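Local coordinates for CheA (PDB 6Y1Y), which is a histidine kinase that probably relays chemoreceptor signals to the flagellar motors by autophosphorylation and phosphotransfer, represented here by its dimerization domain, at residues Ser30-Glu33 with Phe34-Tyr38; Ala99-Thr102 with Lys103-Ser107; Lys76-Val79 with Leu80-Ser84. All blocks are in the same frame, centred on the assembly; numbering follows the deposited sequence.

Contact 1: residues Ser30-Glu33 with Phe34-Tyr38; sequences STIE and FAELY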
loop_
_atom_site.group_PDB
_atom_site.type_symbol
_atom_site.label_atom_id
_atom_site.label_comp_id
_atom_site.label_asym_id
_atom_site.label_seq_id
_atom_site.Cartn_x
_atom_site.Cartn_y
_atom_site.Cartn_z
ATOM N N SER B 30 -7.470 -7.741 2.177
ATOM C CA SER B 30 -6.720 -6.599 1.654
ATOM C C SER B 30 -5.891 -5.942 2.745
ATOM O O SER B 30 -4.781 -5.478 2.476
ATOM C CB SER B 30 -7.666 -5.568 1.043
ATOM O OG SER B 30 -8.045 -5.918 -0.280
ATOM N N THR B 31 -6.381 -5.912 3.993
ATOM C CA THR B 31 -5.530 -5.376 5.058
ATOM C C THR B 31 -4.286 -6.241 5.232
ATOM O O THR B 31 -3.195 -5.719 5.492
ATOM C CB THR B 31 -6.275 -5.257 6.394
ATOM O OG1 THR B 31 -6.513 -6.565 6.932
ATOM C CG2 THR B 31 -7.592 -4.495 6.235
ATOM N N ILE B 32 -4.436 -7.561 5.099
ATOM C CA ILE B 32 -3.298 -8.469 5.224
ATOM C C ILE B 32 -2.351 -8.284 4.052
ATOM O O ILE B 32 -1.121 -8.299 4.215
ATOM C CB ILE B 32 -3.796 -9.920 5.341
ATOM C CG1 ILE B 32 -4.527 -10.103 6.674
ATOM C CG2 ILE B 32 -2.632 -10.887 5.211
ATOM C CD1 ILE B 32 -5.611 -11.157 6.624
ATOM N N GLU B 33 -2.906 -8.091 2.857
ATOM C CA GLU B 33 -2.076 -7.859 1.678
ATOM C C GLU B 33 -1.211 -6.618 1.851
ATOM O O GLU B 33 -0.006 -6.640 1.555
ATOM C CB GLU B 33 -2.972 -7.738 0.446
ATOM C CG GLU B 33 -2.238 -7.626 -0.861
ATOM C CD GLU B 33 -3.124 -7.898 -2.061
ATOM O OE1 GLU B 33 -4.367 -7.825 -1.933
ATOM O OE2 GLU B 33 -2.570 -8.184 -3.145
ATOM N N PHE B 34 -1.793 -5.528 2.360
ATOM C CA PHE B 34 -0.999 -4.319 2.529
ATOM C C PHE B 34 -0.023 -4.451 3.691
ATOM O O PHE B 34 1.063 -3.863 3.650
ATOM C CB PHE B 34 -1.900 -3.097 2.714
ATOM C CG PHE B 34 -2.563 -2.636 1.445
ATOM C CD1 PHE B 34 -1.802 -2.199 0.366
ATOM C CD2 PHE B 34 -3.950 -2.607 1.348
ATOM C CE1 PHE B 34 -2.412 -1.774 -0.803
ATOM C CE2 PHE B 34 -4.567 -2.191 0.182
ATOM C CZ PHE B 34 -3.797 -1.770 -0.893
ATOM N N ALA B 35 -0.383 -5.199 4.739
ATOM C CA ALA B 35 0.592 -5.439 5.800
ATOM C C ALA B 35 1.783 -6.230 5.277
ATOM O O ALA B 35 2.930 -5.935 5.632
ATOM C CB ALA B 35 -0.056 -6.163 6.979
ATOM N N GLU B 36 1.533 -7.235 4.425
ATOM C CA GLU B 36 2.624 -7.983 3.797
ATOM C C GLU B 36 3.478 -7.079 2.917
ATOM O O GLU B 36 4.707 -7.218 2.876
ATOM C CB GLU B 36 2.073 -9.128 2.942
ATOM C CG GLU B 36 1.328 -10.225 3.682
ATOM C CD GLU B 36 0.712 -11.236 2.724
ATOM O OE1 GLU B 36 0.728 -10.978 1.498
ATOM O OE2 GLU B 36 0.212 -12.283 3.188
ATOM N N LEU B 37 2.836 -6.173 2.180
ATOM C CA LEU B 37 3.571 -5.247 1.326
ATOM C C LEU B 37 4.407 -4.273 2.150
ATOM O O LEU B 37 5.530 -3.928 1.759
ATOM C CB LEU B 37 2.597 -4.504 0.413
ATOM C CG LEU B 37 2.103 -5.327 -0.782
ATOM C CD1 LEU B 37 0.897 -4.680 -1.441
ATOM C CD2 LEU B 37 3.230 -5.485 -1.795
ATOM N N TYR B 38 3.886 -3.803 3.284
ATOM C CA TYR B 38 4.696 -2.970 4.165
ATOM C C TYR B 38 5.949 -3.720 4.608
ATOM O O TYR B 38 7.064 -3.188 4.539
ATOM C CB TYR B 38 3.868 -2.522 5.382
ATOM C CG TYR B 38 4.690 -1.844 6.458
ATOM C CD1 TYR B 38 5.113 -0.527 6.319
ATOM C CD2 TYR B 38 5.072 -2.532 7.604
ATOM C CE1 TYR B 38 5.888 0.084 7.297
ATOM C CE2 TYR B 38 5.845 -1.928 8.581
ATOM C CZ TYR B 38 6.243 -0.619 8.428
ATOM O OH TYR B 38 7.022 -0.028 9.405
HETATM O O HOH W 1 0.841 -8.898 -0.416
#
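Ile-32 and Glu-36 meet one helical turn apart on helix 7-67, within the unbroken run Ser-30 to Tyr-38. Four backbone hydrogen bonds of the i to i+4 kind carry this run: Phe-34 N to Ser-30 O, Ala-35 N to Thr-31 O, Glu-36 N to Ile-32 O at 2.9 Å, and Leu-37 N to Glu-33 O. A water adds to them by donating to both Glu-33 O (3.1 Å) and Glu-36 OE1 (2.8 Å). Glu-33 O is thus gripped twice, by the Leu-37 amide and by the water, and one oxygen of the Glu-36 carboxylate is moored back to the main chain. Contacts between side chains are sparse. Ile-32 CG2, anti to its own N, reaches Glu-36 OE2 at 3.8 Å, the two chains crossing at a slant. Glu-33 CG lies 4.3 Å from Leu-37 CD1, a loose aliphatic touch. The Phe-34 ring turns back along the helix (chi1 -75°, CG beside its own N), which brings CD2 to 3.2 Å from Ser-30 O. Thr-31 OG1 bonds to Asn-28 O, one turn earlier. Glu-33, Phe-34 and Leu-37 face helix 93-125 of the same chain and share Ala-100 there, while Phe-34 stacks on Phe-34 of the second subunit and also packs against Phe-104 of that subunit, at the heart of the helical dimer.

Contact 2: residues Ala99-Thr102 with Lys103-Ser107; sequences AAVT and KFKSS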
loop_
_atom_site.group_PDB
_atom_site.type_symbol
_atom_site.label_atom_id
_atom_site.label_comp_id
_atom_site.label_asym_id
_atom_site.label_seq_id
_atom_site.Cartn_x
_atom_site.Cartn_y
_atom_site.Cartn_z
ATOM N N ALA B 99 -1.818 -3.781 -7.860
ATOM C CA ALA B 99 -2.889 -4.774 -7.854
ATOM C C ALA B 99 -3.625 -4.786 -6.521
ATOM O O ALA B 99 -4.846 -4.960 -6.485
ATOM C CB ALA B 99 -2.322 -6.159 -8.181
ATOM N N ALA B 100 -2.899 -4.613 -5.416
ATOM C CA ALA B 100 -3.551 -4.596 -4.114
ATOM C C ALA B 100 -4.479 -3.394 -3.985
ATOM O O ALA B 100 -5.584 -3.514 -3.429
ATOM C CB ALA B 100 -2.502 -4.594 -3.003
ATOM N N VAL B 101 -4.061 -2.228 -4.507
ATOM C CA VAL B 101 -4.926 -1.046 -4.499
ATOM C C VAL B 101 -6.169 -1.294 -5.340
ATOM O O VAL B 101 -7.293 -0.989 -4.922
ATOM C CB VAL B 101 -4.161 0.204 -4.991
ATOM C CG1 VAL B 101 -5.116 1.402 -5.104
ATOM C CG2 VAL B 101 -2.995 0.530 -4.056
ATOM N N THR B 102 -5.997 -1.888 -6.521
ATOM C CA THR B 102 -7.135 -2.151 -7.401
ATOM C C THR B 102 -8.167 -3.062 -6.738
ATOM O O THR B 102 -9.379 -2.804 -6.819
ATOM C CB THR B 102 -6.611 -2.761 -8.702
ATOM O OG1 THR B 102 -5.895 -1.746 -9.424
ATOM C CG2 THR B 102 -7.756 -3.307 -9.555
ATOM N N LYS B 103 -7.709 -4.125 -6.076
ATOM C CA LYS B 103 -8.626 -5.028 -5.389
ATOM C C LYS B 103 -9.360 -4.319 -4.254
ATOM O O LYS B 103 -10.583 -4.466 -4.095
ATOM C CB LYS B 103 -7.844 -6.227 -4.859
ATOM C CG LYS B 103 -8.673 -7.195 -4.046
ATOM C CD LYS B 103 -7.814 -8.319 -3.498
ATOM C CE LYS B 103 -8.640 -9.234 -2.594
ATOM N NZ LYS B 103 -7.896 -10.469 -2.209
ATOM N N PHE B 104 -8.630 -3.537 -3.457
ATOM C CA PHE B 104 -9.248 -2.788 -2.368
ATOM C C PHE B 104 -10.303 -1.814 -2.897
ATOM O O PHE B 104 -11.425 -1.763 -2.384
ATOM C CB PHE B 104 -8.139 -2.075 -1.582
ATOM C CG PHE B 104 -8.618 -1.215 -0.434
ATOM C CD1 PHE B 104 -9.840 -1.429 0.177
ATOM C CD2 PHE B 104 -7.803 -0.219 0.064
ATOM C CE1 PHE B 104 -10.254 -0.623 1.237
ATOM C CE2 PHE B 104 -8.214 0.588 1.131
ATOM C CZ PHE B 104 -9.439 0.382 1.712
ATOM N N LYS B 105 -9.971 -1.056 -3.945
ATOM C CA LYS B 105 -10.944 -0.134 -4.525
ATOM C C LYS B 105 -12.200 -0.867 -4.975
ATOM O O LYS B 105 -13.314 -0.340 -4.850
ATOM C CB LYS B 105 -10.319 0.622 -5.696
ATOM C CG LYS B 105 -9.366 1.723 -5.290
ATOM C CD LYS B 105 -8.754 2.339 -6.534
ATOM C CE LYS B 105 -8.087 3.659 -6.216
ATOM N NZ LYS B 105 -7.509 4.270 -7.444
ATOM N N SER B 106 -12.037 -2.065 -5.540
ATOM C CA SER B 106 -13.189 -2.830 -6.011
ATOM C C SER B 106 -14.101 -3.212 -4.854
ATOM O O SER B 106 -15.316 -2.995 -4.913
ATOM C CB SER B 106 -12.708 -4.078 -6.753
ATOM O OG SER B 106 -13.797 -4.808 -7.292
ATOM N N SER B 107 -13.521 -3.724 -3.767
ATOM C CA SER B 107 -14.334 -4.147 -2.624
ATOM C C SER B 107 -14.957 -2.954 -1.918
ATOM O O SER B 107 -16.095 -3.037 -1.438
ATOM C CB SER B 107 -13.487 -4.953 -1.644
ATOM O OG SER B 107 -13.041 -6.170 -2.222
#
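Lys-103 closes a helical turn on Ala-99, giving its N-H to Ala-99 O at 3.0 Å. The turn belongs to helix 93-125, one of the long helices of the CheA dimerization domain, where helices of two subunits pack into a bundle. The side chain of Lys-103 is extended throughout and lies on the exposed side of the helix; CB is the part that meets the preceding turn, 3.6 Å from Ala-99 O. Thr-102, also exposed, takes part through its carbonyl, which accepts the N-H of Ser-106 at 3.0 Å in a bond somewhat bent at the hydrogen (151°). Its OG1 is hydrogen-bonded to Lys-98 O, so the hydroxyl is satisfied by the helix it belongs to. Between these bonds in the ladder, Phe-104 donates its N-H to Ala-100 O. Val-101 is buried and packs on Phe-34 of the second subunit, while the Phe-104 ring stacks on Phe-104 of that subunit. Toward helix 7-67 of the same chain, Phe-104 touches Leu-27 and Ser-107 OG is hydrogen-bonded to Ser-26 OG. One turn beyond Val-101, Lys-105 N donates to Val-101 O at 2.9 Å, with an N-H...O angle of 171°. Lys-105 CG sits beside its own N (chi1 -76°), which places it 3.4 Å from Val-101 O. The two side chains run side by side in the same direction, and the outer methylenes of the lysine, CD and CE, rest on the valine, Lys-105 CE lying 3.9 Å from Val-101 CG1.

Contact 3: residues Lys76-Val79 with Leu80-Ser84; sequences KQDV and LNEYS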
loop_
_atom_site.group_PDB
_atom_site.type_symbol
_atom_site.label_atom_id
_atom_site.label_comp_id
_atom_site.label_asym_id
_atom_site.label_seq_id
_atom_site.Cartn_x
_atom_site.Cartn_y
_atom_site.Cartn_z
ATOM N N LYS B 76 34.704 -2.335 -14.436
ATOM C CA LYS B 76 33.467 -2.075 -15.164
ATOM C C LYS B 76 32.411 -3.134 -14.873
ATOM O O LYS B 76 31.241 -2.815 -14.625
ATOM C CB LYS B 76 33.760 -2.033 -16.662
ATOM C CG LYS B 76 32.533 -1.750 -17.515
ATOM C CD LYS B 76 32.813 -0.649 -18.522
ATOM C CE LYS B 76 31.527 -0.040 -19.055
ATOM N NZ LYS B 76 31.808 1.127 -19.945
ATOM N N GLN B 77 32.809 -4.402 -14.906
ATOM C CA GLN B 77 31.866 -5.488 -14.671
ATOM C C GLN B 77 31.287 -5.432 -13.268
ATOM O O GLN B 77 30.075 -5.616 -13.085
ATOM C CB GLN B 77 32.545 -6.832 -14.934
ATOM C CG GLN B 77 32.671 -7.128 -16.415
ATOM C CD GLN B 77 33.484 -8.372 -16.721
ATOM O OE1 GLN B 77 34.130 -8.946 -15.845
ATOM N NE2 GLN B 77 33.451 -8.797 -17.982
ATOM N N ASP B 78 32.126 -5.188 -12.259
ATOM C CA ASP B 78 31.604 -5.201 -10.900
ATOM C C ASP B 78 30.649 -4.039 -10.667
ATOM O O ASP B 78 29.629 -4.206 -9.991
ATOM C CB ASP B 78 32.733 -5.214 -9.871
ATOM C CG ASP B 78 32.249 -5.628 -8.494
ATOM O OD1 ASP B 78 31.697 -6.743 -8.343
ATOM O OD2 ASP B 78 32.389 -4.830 -7.549
ATOM N N VAL B 79 30.961 -2.853 -11.206
ATOM C CA VAL B 79 30.047 -1.723 -11.085
ATOM C C VAL B 79 28.716 -2.064 -11.729
ATOM O O VAL B 79 27.655 -1.807 -11.152
ATOM C CB VAL B 79 30.664 -0.447 -11.687
ATOM C CG1 VAL B 79 29.637 0.688 -11.697
ATOM C CG2 VAL B 79 31.866 -0.053 -10.881
ATOM N N LEU B 80 28.746 -2.658 -12.929
ATOM C CA LEU B 80 27.506 -3.014 -13.623
ATOM C C LEU B 80 26.725 -4.073 -12.854
ATOM O O LEU B 80 25.489 -4.050 -12.838
ATOM C CB LEU B 80 27.816 -3.503 -15.047
ATOM C CG LEU B 80 28.195 -2.376 -16.009
ATOM C CD1 LEU B 80 28.756 -2.940 -17.300
ATOM C CD2 LEU B 80 26.981 -1.483 -16.284
ATOM N N ASN B 81 27.429 -5.011 -12.221
ATOM C CA ASN B 81 26.769 -6.064 -11.450
ATOM C C ASN B 81 26.123 -5.504 -10.191
ATOM O O ASN B 81 25.019 -5.920 -9.821
ATOM C CB ASN B 81 27.757 -7.179 -11.131
ATOM C CG ASN B 81 28.071 -8.008 -12.355
ATOM O OD1 ASN B 81 27.301 -8.019 -13.315
ATOM N ND2 ASN B 81 29.213 -8.682 -12.348
ATOM N N GLU B 82 26.785 -4.552 -9.527
ATOM C CA GLU B 82 26.176 -3.899 -8.372
ATOM C C GLU B 82 24.944 -3.135 -8.827
ATOM O O GLU B 82 23.877 -3.207 -8.199
ATOM C CB GLU B 82 27.168 -2.929 -7.719
ATOM C CG GLU B 82 28.361 -3.556 -7.008
ATOM C CD GLU B 82 28.052 -4.028 -5.591
ATOM O OE1 GLU B 82 26.909 -3.845 -5.139
ATOM O OE2 GLU B 82 28.955 -4.595 -4.950
ATOM N N TYR B 83 25.051 -2.497 -9.993
ATOM C CA TYR B 83 23.987 -1.648 -10.490
ATOM C C TYR B 83 22.764 -2.476 -10.860
ATOM O O TYR B 83 21.640 -2.123 -10.497
ATOM C CB TYR B 83 24.528 -0.887 -11.700
ATOM C CG TYR B 83 23.546 -0.226 -12.629
ATOM C CD1 TYR B 83 22.863 0.904 -12.241
ATOM C CD2 TYR B 83 23.399 -0.674 -13.944
ATOM C CE1 TYR B 83 22.001 1.537 -13.099
ATOM C CE2 TYR B 83 22.557 -0.044 -14.817
ATOM C CZ TYR B 83 21.863 1.071 -14.390
ATOM O OH TYR B 83 21.003 1.695 -15.256
ATOM N N SER B 84 22.959 -3.610 -11.533
ATOM C CA SER B 84 21.784 -4.412 -11.865
ATOM C C SER B 84 21.149 -5.025 -10.622
ATOM O O SER B 84 19.920 -5.145 -10.555
ATOM C CB SER B 84 22.126 -5.484 -12.901
ATOM O OG SER B 84 23.187 -6.314 -12.498
HETATM O O HOH W 2 31.454 -8.437 -10.525
#
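Lys-76 and Leu-80 lie side by side on helix 72-87, their side chains pointing the same way, and Lys-76 CG touches Leu-80 CD1 at 4.0 Å. This is the hydrocarbon part of the contact. Leu-80 has CG beside its own N (chi1 -75°), which tips the branch back over the preceding turn and sets CG 3.4 Å from Lys-76 O. Val-79 is the buried member. Leu-56 of the second subunit packs on Val-79, Leu-80 and Tyr-83, so the dimer partner covers this side. Backbone bonds come next: Leu-80 N to Lys-76 O, Asn-81 N to Gln-77 O at 2.8 Å, Glu-82 N to Asp-78 O, and Tyr-83 N to Val-79 O, this last placing the carbonyl of the buried valine under the tyrosine amide. A water then joins two side chains, donating to Asp-78 OD1 (2.8 Å) and accepting from Asn-81 ND2 (2.9 Å). It links the acid to an amide three residues on.

The charged part pairs two acids. Asp-78 OD2 and Glu-82 OE2 come within 4.3 Å, a separation that would be unfavourable for two negative charges by themselves. The Glu-82 chain bends at chi2 (-82°) instead of running straight out. On helix 7-67, Lys-58 NZ forms salt bridges with both of these oxygens and probably offsets the repulsion, Arg-54 NE forms one with Glu-82 OE1, and Tyr-62 OH is hydrogen-bonded to Asp-78 OD2. Helix 72-87 is one arm of an antiparallel helical hairpin in the histidine kinase homodimeric domain: it runs back beside helix 7-67, the salt bridges and the Tyr-62 bond join the two helices, and the second subunit packs on its apolar side chains.

From the N terminus, contact 1 comes first, midway along helix 7-67; contact 3 follows on helix 72-87, after the chain has turned back, and contact 2 lies on helix 93-125. Each is confined to one continuous helical run, so none closes a long loop, and the three stand in series without nesting or crossing. Contacts 1 and 2 touch directly, with Glu-33 CD 3.5 Å from Ala-100 CB, joining the first helix to the last. Contact 3 stands apart, its centre about 33 Å from that of contact 1 and about 37 Å from that of contact 2. All three touch the second subunit, contacts 1 and 2 at one level of the elongated dimer and contact 3 at another, well away from it.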